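Local coordinates for protein carboxylase (Deinococcus radiodurans, PDB 5H80) that probably catalyses the ATP-dependent carboxylation of biotin, as the biotin carboxylase domain of a single-chain, multidomain bacterial carboxylase, at residues Q57-Y62 with A75-A80; L114-D119 with E316-L321; Q392-P397 with S446-A451. All coordinates share one frame; numbering follows the deposited sequence.

Interaction 1. Residues Q57-Y62 with A75-A80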
loop_
_atom_site.group_PDB
_atom_site.type_symbol
_atom_site.label_atom_id
_atom_site.label_comp_id
_atom_site.label_asym_id
_atom_site.label_seq_id
_atom_site.Cartn_x
_atom_site.Cartn_y
_atom_site.Cartn_z
ATOM N N GLN A 57 -23.463 3.105 -3.573
ATOM C CA GLN A 57 -23.461 2.813 -4.992
ATOM C C GLN A 57 -22.958 3.922 -5.830
ATOM O O GLN A 57 -23.151 5.048 -5.456
ATOM C CB GLN A 57 -24.870 2.408 -5.480
ATOM C CG GLN A 57 -25.326 1.107 -4.827
ATOM C CD GLN A 57 -26.776 0.871 -5.073
ATOM O OE1 GLN A 57 -27.542 1.809 -5.406
ATOM N NE2 GLN A 57 -27.179 -0.371 -4.912
ATOM N N SER A 58 -22.303 3.577 -6.957
ATOM C CA SER A 58 -21.800 4.554 -7.853
ATOM C C SER A 58 -22.428 4.519 -9.233
ATOM O O SER A 58 -22.640 3.485 -9.825
ATOM C CB SER A 58 -20.247 4.463 -8.033
ATOM O OG SER A 58 -19.799 3.184 -8.560
ATOM N N VAL A 59 -22.561 5.725 -9.780
ATOM C CA VAL A 59 -22.954 5.913 -11.169
ATOM C C VAL A 59 -21.834 6.715 -11.847
ATOM O O VAL A 59 -21.604 7.837 -11.502
ATOM C CB VAL A 59 -24.357 6.601 -11.236
ATOM C CG1 VAL A 59 -24.711 6.856 -12.718
ATOM C CG2 VAL A 59 -25.429 5.850 -10.371
ATOM N N ALA A 60 -21.182 6.131 -12.822
ATOM C CA ALA A 60 -20.147 6.783 -13.656
ATOM C C ALA A 60 -20.800 7.341 -14.928
ATOM O O ALA A 60 -21.988 6.959 -15.265
ATOM C CB ALA A 60 -19.022 5.789 -13.945
ATOM N N VAL A 61 -20.091 8.264 -15.569
ATOM C CA VAL A 61 -20.479 8.766 -16.875
ATOM C C VAL A 61 -19.217 8.641 -17.761
ATOM O O VAL A 61 -18.023 8.744 -17.305
ATOM C CB VAL A 61 -21.039 10.221 -16.865
ATOM C CG1 VAL A 61 -22.422 10.331 -16.189
ATOM C CG2 VAL A 61 -20.044 11.241 -16.245
ATOM N N TYR A 62 -19.416 8.459 -19.044
ATOM C CA TYR A 62 -18.361 8.392 -19.996
ATOM C C TYR A 62 -18.730 8.934 -21.370
ATOM O O TYR A 62 -19.911 8.850 -21.789
ATOM C CB TYR A 62 -17.756 6.952 -20.178
ATOM C CG TYR A 62 -18.761 5.935 -20.641
ATOM C CD1 TYR A 62 -18.723 5.500 -21.944
ATOM C CD2 TYR A 62 -19.834 5.429 -19.814
ATOM C CE1 TYR A 62 -19.687 4.663 -22.452
ATOM C CE2 TYR A 62 -20.790 4.490 -20.327
ATOM C CZ TYR A 62 -20.663 4.120 -21.644
ATOM O OH TYR A 62 -21.562 3.278 -22.217
ATOM N N ALA A 75 -17.558 1.281 -12.158
ATOM C CA ALA A 75 -18.756 1.717 -11.512
ATOM C C ALA A 75 -19.807 0.592 -11.331
ATOM O O ALA A 75 -19.800 -0.457 -12.045
ATOM C CB ALA A 75 -19.323 2.849 -12.378
ATOM N N ASP A 76 -20.747 0.822 -10.465
ATOM C CA ASP A 76 -21.872 -0.132 -10.325
ATOM C C ASP A 76 -22.734 0.031 -11.552
ATOM O O ASP A 76 -23.360 -0.904 -12.016
ATOM C CB ASP A 76 -22.722 0.085 -9.094
ATOM C CG ASP A 76 -21.945 -0.109 -7.842
ATOM O OD1 ASP A 76 -21.420 -1.224 -7.651
ATOM O OD2 ASP A 76 -21.828 0.865 -7.081
ATOM N N GLU A 77 -22.787 1.251 -12.054
ATOM C CA GLU A 77 -23.504 1.430 -13.333
ATOM C C GLU A 77 -22.874 2.615 -14.029
ATOM O O GLU A 77 -22.423 3.551 -13.334
ATOM C CB GLU A 77 -24.978 1.503 -13.107
ATOM C CG GLU A 77 -25.568 2.858 -12.971
ATOM C CD GLU A 77 -27.085 2.774 -12.649
ATOM O OE1 GLU A 77 -27.436 2.812 -11.436
ATOM O OE2 GLU A 77 -27.890 2.631 -13.631
ATOM N N ALA A 78 -22.663 2.495 -15.339
ATOM C CA ALA A 78 -22.085 3.550 -16.112
ATOM C C ALA A 78 -23.046 4.000 -17.186
ATOM O O ALA A 78 -23.611 3.139 -17.922
ATOM C CB ALA A 78 -20.769 3.128 -16.730
ATOM N N VAL A 79 -23.125 5.342 -17.318
ATOM C CA VAL A 79 -24.127 6.018 -18.175
ATOM C C VAL A 79 -23.431 6.814 -19.314
ATOM O O VAL A 79 -22.586 7.697 -19.082
ATOM C CB VAL A 79 -25.026 6.910 -17.333
ATOM C CG1 VAL A 79 -25.999 7.699 -18.233
ATOM C CG2 VAL A 79 -25.799 6.042 -16.348
ATOM N N ALA A 80 -23.685 6.446 -20.559
ATOM C CA ALA A 80 -23.014 7.159 -21.699
ATOM C C ALA A 80 -23.482 8.613 -21.829
ATOM O O ALA A 80 -24.695 8.833 -21.784
ATOM C CB ALA A 80 -23.317 6.393 -23.005
HETATM O O HOH W 1 -23.705 2.813 -20.602
#
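With chi1 at 60°, Y62 CG stands between the backbone N and carbonyl carbon, which carries the ring across to A80; D76, its CG anti to the carbonyl carbon (chi1 -63°), turns its carboxylate back to S58. A80 CA lies over one face of the Y62 ring, 4.0 Å from the centroid, a CH-pi contact, while Y62 CE2 reaches A78 CB at 3.8 Å. A water joins Y62 OH to A78 O. At the other end S58 N donates to D76 OD2 over 2.8 Å, meeting that oxygen's anti lone pair, and D76 N donates to S58 OG at 3.2 Å. Between these ends the backbones pair in parallel: A60 N bonds to E77 O at 2.9 Å and V79 N to A60 O at 2.8 Å. This is the pairing of a beta-alpha-beta unit, strand 57-62, helix 70-74 and strand 77-80, with 77-80 an edge strand of the chain's five-stranded parallel sheet. V59 CG1 meets V79 CG2 at 3.9 Å on one face; on the other, A60 CB and A75 CB are pressed to 3.3 Å, beneath helix 42-53. E77 runs alongside V59 to a salt bridge with R34, beyond strand 57-62.

Interaction 2. Residues L114-D119 with E316-L321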
loop_
_atom_site.group_PDB
_atom_site.type_symbol
_atom_site.label_atom_id
_atom_site.label_comp_id
_atom_site.label_asym_id
_atom_site.label_seq_id
_atom_site.Cartn_x
_atom_site.Cartn_y
_atom_site.Cartn_z
ATOM N N LEU A 114 -15.966 20.378 -13.029
ATOM C CA LEU A 114 -16.940 21.283 -12.372
ATOM C C LEU A 114 -16.744 21.342 -10.871
ATOM O O LEU A 114 -17.571 21.870 -10.137
ATOM C CB LEU A 114 -18.355 20.777 -12.734
ATOM C CG LEU A 114 -18.694 20.800 -14.228
ATOM C CD1 LEU A 114 -20.085 20.262 -14.501
ATOM C CD2 LEU A 114 -18.517 22.178 -14.862
ATOM N N SER A 115 -15.590 20.832 -10.363
ATOM C CA SER A 115 -15.368 20.894 -8.921
ATOM C C SER A 115 -15.266 22.253 -8.243
ATOM O O SER A 115 -15.400 22.309 -7.050
ATOM C CB SER A 115 -14.138 20.099 -8.480
ATOM O OG SER A 115 -12.980 20.489 -9.191
ATOM N N GLU A 116 -15.018 23.334 -8.988
ATOM C CA GLU A 116 -14.926 24.607 -8.408
ATOM C C GLU A 116 -16.021 25.496 -8.882
ATOM O O GLU A 116 -16.045 26.614 -8.499
ATOM C CB GLU A 116 -13.550 25.205 -8.800
ATOM C CG GLU A 116 -12.397 24.417 -8.158
ATOM C CD GLU A 116 -11.058 25.137 -8.293
ATOM O OE1 GLU A 116 -10.983 26.288 -8.850
ATOM O OE2 GLU A 116 -10.058 24.564 -7.811
ATOM N N ASN A 117 -16.982 24.913 -9.616
ATOM C CA ASN A 117 -18.104 25.679 -10.186
ATOM C C ASN A 117 -19.297 25.835 -9.234
ATOM O O ASN A 117 -20.123 24.903 -9.024
ATOM C CB ASN A 117 -18.495 25.034 -11.442
ATOM C CG ASN A 117 -19.378 25.891 -12.282
ATOM O OD1 ASN A 117 -20.466 26.233 -11.893
ATOM N ND2 ASN A 117 -18.843 26.334 -13.407
ATOM N N ALA A 118 -19.418 27.013 -8.655
ATOM C CA ALA A 118 -20.416 27.253 -7.653
ATOM C C ALA A 118 -21.906 27.138 -8.193
ATOM O O ALA A 118 -22.857 26.750 -7.500
ATOM C CB ALA A 118 -20.194 28.597 -7.043
ATOM N N ASP A 119 -22.109 27.596 -9.413
ATOM C CA ASP A 119 -23.447 27.489 -10.020
ATOM C C ASP A 119 -23.892 26.028 -10.131
ATOM O O ASP A 119 -25.057 25.688 -9.903
ATOM C CB ASP A 119 -23.410 28.000 -11.455
ATOM C CG ASP A 119 -23.590 29.494 -11.568
ATOM O OD1 ASP A 119 -23.947 30.138 -10.581
ATOM O OD2 ASP A 119 -23.383 29.977 -12.703
ATOM N N GLU A 316 -3.250 30.169 -2.931
ATOM C CA GLU A 316 -4.481 29.558 -3.527
ATOM C C GLU A 316 -5.143 28.722 -2.495
ATOM O O GLU A 316 -4.434 27.949 -1.781
ATOM C CB GLU A 316 -4.142 28.637 -4.750
ATOM C CG GLU A 316 -5.289 28.245 -5.668
ATOM C CD GLU A 316 -5.347 28.988 -6.996
ATOM O OE1 GLU A 316 -4.470 29.878 -7.235
ATOM O OE2 GLU A 316 -6.249 28.603 -7.814
ATOM N N ALA A 317 -6.477 28.772 -2.503
ATOM C CA ALA A 317 -7.308 27.887 -1.717
ATOM C C ALA A 317 -8.052 26.994 -2.726
ATOM O O ALA A 317 -8.750 27.469 -3.653
ATOM C CB ALA A 317 -8.215 28.629 -0.798
ATOM N N ASN A 318 -7.761 25.690 -2.723
ATOM C CA ASN A 318 -8.434 24.778 -3.644
ATOM C C ASN A 318 -9.509 24.053 -2.871
ATOM O O ASN A 318 -9.206 23.120 -2.055
ATOM C CB ASN A 318 -7.462 23.761 -4.270
ATOM C CG ASN A 318 -6.223 24.402 -4.856
ATOM O OD1 ASN A 318 -5.073 24.064 -4.511
ATOM N ND2 ASN A 318 -6.422 25.261 -5.737
ATOM N N PRO A 319 -10.762 24.410 -3.120
ATOM C CA PRO A 319 -11.845 23.949 -2.264
ATOM C C PRO A 319 -12.383 22.555 -2.685
ATOM O O PRO A 319 -13.622 22.414 -2.951
ATOM C CB PRO A 319 -12.913 25.053 -2.471
ATOM C CG PRO A 319 -12.742 25.413 -3.895
ATOM C CD PRO A 319 -11.246 25.304 -4.203
ATOM N N ARG A 320 -11.502 21.577 -2.762
ATOM C CA ARG A 320 -11.804 20.279 -3.368
ATOM C C ARG A 320 -10.743 19.295 -2.969
ATOM O O ARG A 320 -9.737 19.745 -2.468
ATOM C CB ARG A 320 -11.839 20.415 -4.894
ATOM C CG ARG A 320 -10.727 21.301 -5.458
ATOM C CD ARG A 320 -10.557 21.131 -6.917
ATOM N NE ARG A 320 -9.421 21.933 -7.442
ATOM C CZ ARG A 320 -8.153 21.484 -7.497
ATOM N NH1 ARG A 320 -7.812 20.203 -7.087
ATOM N NH2 ARG A 320 -7.195 22.255 -7.998
ATOM N N LEU A 321 -10.972 18.024 -3.336
ATOM C CA LEU A 321 -9.946 17.000 -3.425
ATOM C C LEU A 321 -8.854 17.445 -4.373
ATOM O O LEU A 321 -9.093 18.182 -5.344
ATOM C CB LEU A 321 -10.495 15.666 -3.886
ATOM C CG LEU A 321 -9.633 14.377 -3.853
ATOM C CD1 LEU A 321 -9.333 13.977 -2.413
ATOM C CD2 LEU A 321 -10.369 13.294 -4.572
HETATM O O HOH W 2 -15.528 21.128 -4.476
HETATM O O HOH W 3 -8.459 26.685 -6.823
HETATM O O HOH W 4 -7.914 24.475 -9.419
#
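A salt bridge between E116 and R320, flanked by water bridges, carries this buried contact between the turn leading into helix 118-126 and the loop that leaves strand 312-318. R320 NE donates to E116 OE2 over 2.7 Å at 162°. The oxygen sits at the edge of the guanidinium, 10° out of its plane, and is met on its anti side; carboxylate and guanidinium planes lie 20° apart. R320 is extended from CG to NE, and its NH1 donates to L321 O at 3.0 Å, which, with the NE bond, limits the turning of the guanidinium. A water accepts from R320 NH2 and donates to E116 OE2, adding a water-mediated link to the direct bond. Replacing R320 by a leucine would probably leave the E116 carboxylate without its countercharge and that water without its donor. Beside the bridge, S115 OG, bound to G112 O, lies 3.4 Å from R320 CD. Another water donates to both S115 O and P319 O, at 2.8 Å each. A type I turn from L114 to N117, running into the helix N-cap, here meets an inverse gamma turn centred on P319, joining the biotin carboxylase N-terminal region to the ATP-binding region.

Interaction 3. Residues Q392-P397 with S446-A451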
loop_
_atom_site.group_PDB
_atom_site.type_symbol
_atom_site.label_atom_id
_atom_site.label_comp_id
_atom_site.label_asym_id
_atom_site.label_seq_id
_atom_site.Cartn_x
_atom_site.Cartn_y
_atom_site.Cartn_z
ATOM N N GLN A 392 0.133 -0.954 -25.243
ATOM C CA GLN A 392 0.346 -2.375 -25.537
ATOM C C GLN A 392 0.778 -3.265 -24.420
ATOM O O GLN A 392 0.405 -4.451 -24.386
ATOM C CB GLN A 392 1.331 -2.537 -26.749
ATOM C CG GLN A 392 0.601 -2.268 -28.057
ATOM C CD GLN A 392 1.441 -1.700 -29.173
ATOM O OE1 GLN A 392 2.670 -1.612 -29.093
ATOM N NE2 GLN A 392 0.766 -1.292 -30.236
ATOM N N THR A 393 1.568 -2.698 -23.528
ATOM C CA THR A 393 2.041 -3.340 -22.351
ATOM C C THR A 393 1.916 -2.243 -21.281
ATOM O O THR A 393 2.235 -1.052 -21.519
ATOM C CB THR A 393 3.508 -3.795 -22.490
ATOM O OG1 THR A 393 3.614 -4.620 -23.653
ATOM C CG2 THR A 393 3.958 -4.582 -21.293
ATOM N N PHE A 394 1.372 -2.669 -20.178
ATOM C CA PHE A 394 1.141 -1.762 -19.044
ATOM C C PHE A 394 1.099 -2.573 -17.762
ATOM O O PHE A 394 0.132 -3.231 -17.494
ATOM C CB PHE A 394 -0.186 -0.992 -19.267
ATOM C CG PHE A 394 -0.333 0.208 -18.377
ATOM C CD1 PHE A 394 0.292 1.426 -18.683
ATOM C CD2 PHE A 394 -1.076 0.119 -17.194
ATOM C CE1 PHE A 394 0.130 2.539 -17.870
ATOM C CE2 PHE A 394 -1.213 1.237 -16.341
ATOM C CZ PHE A 394 -0.623 2.449 -16.710
ATOM N N THR A 395 2.176 -2.532 -16.965
ATOM C CA THR A 395 2.341 -3.401 -15.796
ATOM C C THR A 395 3.002 -2.479 -14.759
ATOM O O THR A 395 4.208 -2.303 -14.748
ATOM C CB THR A 395 3.195 -4.622 -16.075
ATOM O OG1 THR A 395 2.650 -5.281 -17.239
ATOM C CG2 THR A 395 3.167 -5.553 -14.907
ATOM N N PRO A 396 2.146 -1.812 -13.992
ATOM C CA PRO A 396 2.675 -0.852 -12.979
ATOM C C PRO A 396 3.430 -1.598 -11.880
ATOM O O PRO A 396 3.231 -2.782 -11.700
ATOM C CB PRO A 396 1.395 -0.177 -12.432
ATOM C CG PRO A 396 0.396 -0.366 -13.510
ATOM C CD PRO A 396 0.671 -1.749 -14.068
ATOM N N PRO A 397 4.329 -0.890 -11.166
ATOM C CA PRO A 397 5.030 -1.417 -10.027
ATOM C C PRO A 397 4.112 -1.829 -8.924
ATOM O O PRO A 397 3.036 -1.307 -8.817
ATOM C CB PRO A 397 5.945 -0.265 -9.553
ATOM C CG PRO A 397 5.330 0.930 -10.127
ATOM C CD PRO A 397 4.506 0.563 -11.306
ATOM N N SER A 446 11.328 2.038 -12.206
ATOM C CA SER A 446 12.113 1.242 -13.155
ATOM C C SER A 446 11.412 -0.031 -13.400
ATOM O O SER A 446 11.677 -0.678 -14.487
ATOM C CB SER A 446 13.506 0.958 -12.572
ATOM O OG SER A 446 13.456 -0.074 -11.540
ATOM N N GLU A 447 10.431 -0.419 -12.566
ATOM C CA GLU A 447 9.624 -1.611 -12.793
ATOM C C GLU A 447 8.334 -1.333 -13.545
ATOM O O GLU A 447 7.532 -2.223 -13.754
ATOM C CB GLU A 447 9.298 -2.296 -11.435
ATOM C CG GLU A 447 10.476 -3.037 -10.869
ATOM C CD GLU A 447 10.408 -3.593 -9.443
ATOM O OE1 GLU A 447 9.307 -3.656 -8.830
ATOM O OE2 GLU A 447 11.550 -3.904 -8.903
ATOM N N PHE A 448 8.110 -0.081 -13.915
ATOM C CA PHE A 448 6.940 0.269 -14.700
ATOM C C PHE A 448 7.119 0.029 -16.204
ATOM O O PHE A 448 7.741 0.827 -16.885
ATOM C CB PHE A 448 6.574 1.725 -14.441
ATOM C CG PHE A 448 5.089 2.048 -14.528
ATOM C CD1 PHE A 448 4.636 3.110 -13.760
ATOM C CD2 PHE A 448 4.154 1.382 -15.366
ATOM C CE1 PHE A 448 3.301 3.514 -13.766
ATOM C CE2 PHE A 448 2.781 1.787 -15.414
ATOM C CZ PHE A 448 2.349 2.855 -14.578
ATOM N N GLN A 449 6.476 -1.024 -16.662
ATOM C CA GLN A 449 6.605 -1.508 -18.089
ATOM C C GLN A 449 5.448 -0.885 -18.808
ATOM O O GLN A 449 4.312 -1.156 -18.444
ATOM C CB GLN A 449 6.411 -3.016 -18.174
ATOM C CG GLN A 449 7.348 -3.887 -17.400
ATOM C CD GLN A 449 7.171 -5.341 -17.769
ATOM O OE1 GLN A 449 7.562 -5.767 -18.859
ATOM N NE2 GLN A 449 6.578 -6.113 -16.872
ATOM N N ILE A 450 5.748 0.069 -19.679
ATOM C CA ILE A 450 4.809 0.615 -20.581
ATOM C C ILE A 450 5.369 0.435 -22.018
ATOM O O ILE A 450 6.515 0.774 -22.261
ATOM C CB ILE A 450 4.552 2.111 -20.282
ATOM C CG1 ILE A 450 4.191 2.255 -18.797
ATOM C CG2 ILE A 450 3.415 2.646 -21.145
ATOM C CD1 ILE A 450 3.932 3.674 -18.354
ATOM N N ALA A 451 4.538 -0.101 -22.905
ATOM C CA ALA A 451 4.831 -0.141 -24.363
ATOM C C ALA A 451 3.628 0.353 -25.191
ATOM O O ALA A 451 2.469 0.113 -24.801
ATOM C CB ALA A 451 5.232 -1.554 -24.753
HETATM O O HOH W 5 4.555 -7.719 -16.979
HETATM O O HOH W 6 5.877 -4.207 -12.240
#
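F448 is the hub of the contact, its ring turned edge-on to the face of F394 and with two prolines over one of its own faces. The two rings form a T-shaped pair with centroids 5.2 Å apart and planes at 68°, F448 CE2 lying over the F394 face toward its rim. P396 CA and P397 CD sit over one and the same face of F448, 3.8 and 3.9 Å from its centroid, both as CH-pi contacts, and I450 CD1 covers the opposite face. F394 has its CG anti to the backbone N (chi1 -164°), which lays the ring alongside I450, with CD1 4.0 Å from I450 CG1.

Behind these side chains the backbones run antiparallel, axes at 163°, in a two-stranded sheet of the biotin carboxylase C-terminal region. T395 N donates to Q449 O at 2.9 Å, and Q449 N answers to T395 O; A451 N binds T393 O. At the start of strand 393-395 a classic beta bulge sets Q392 and T393 both against A451: their two N-H groups converge on A451 O from the same face of its plane, Q392 N at 2.6 Å and T393 N at 3.2 Å. A water donates to both P396 O and E447 O, linking the two segments just past the paired strands, where the consecutive prolines, lacking N-H groups, cannot continue the pairing.

The side bearing F394, F448 and I450 is backed by helix 457-465, whose L457 touches F448 and I450, and by A423 and V425 of strand 421-429. T393, T395, Q449 and A451 occupy the other side, where Q449 lies alongside T395 and its NE2 donates to T409 of the second subunit. E447 OE1 makes a salt bridge to R49 of the second subunit, and T395 packs on F394 of that same chain.

From the N terminus, the contacts follow one another in series, none nested in or crossing another. Interaction 1 closes the shortest loop, twelve residues between 57-62 and 75-80, within the N-terminal parallel sheet. Interaction 2 then spans 196 residues, bringing the approach to helix 118-126 against the exit from strand 312-318 and so tying the N-terminal region to the ATP-binding region. Interaction 3 closes a 48-residue loop in the C-terminal region, at the surface facing the second subunit. Centres of interactions 1 and 2 lie about 22 Å apart, while those of interactions 2 and 3, about 33 Å apart, fall on opposite sides of the chain's centre.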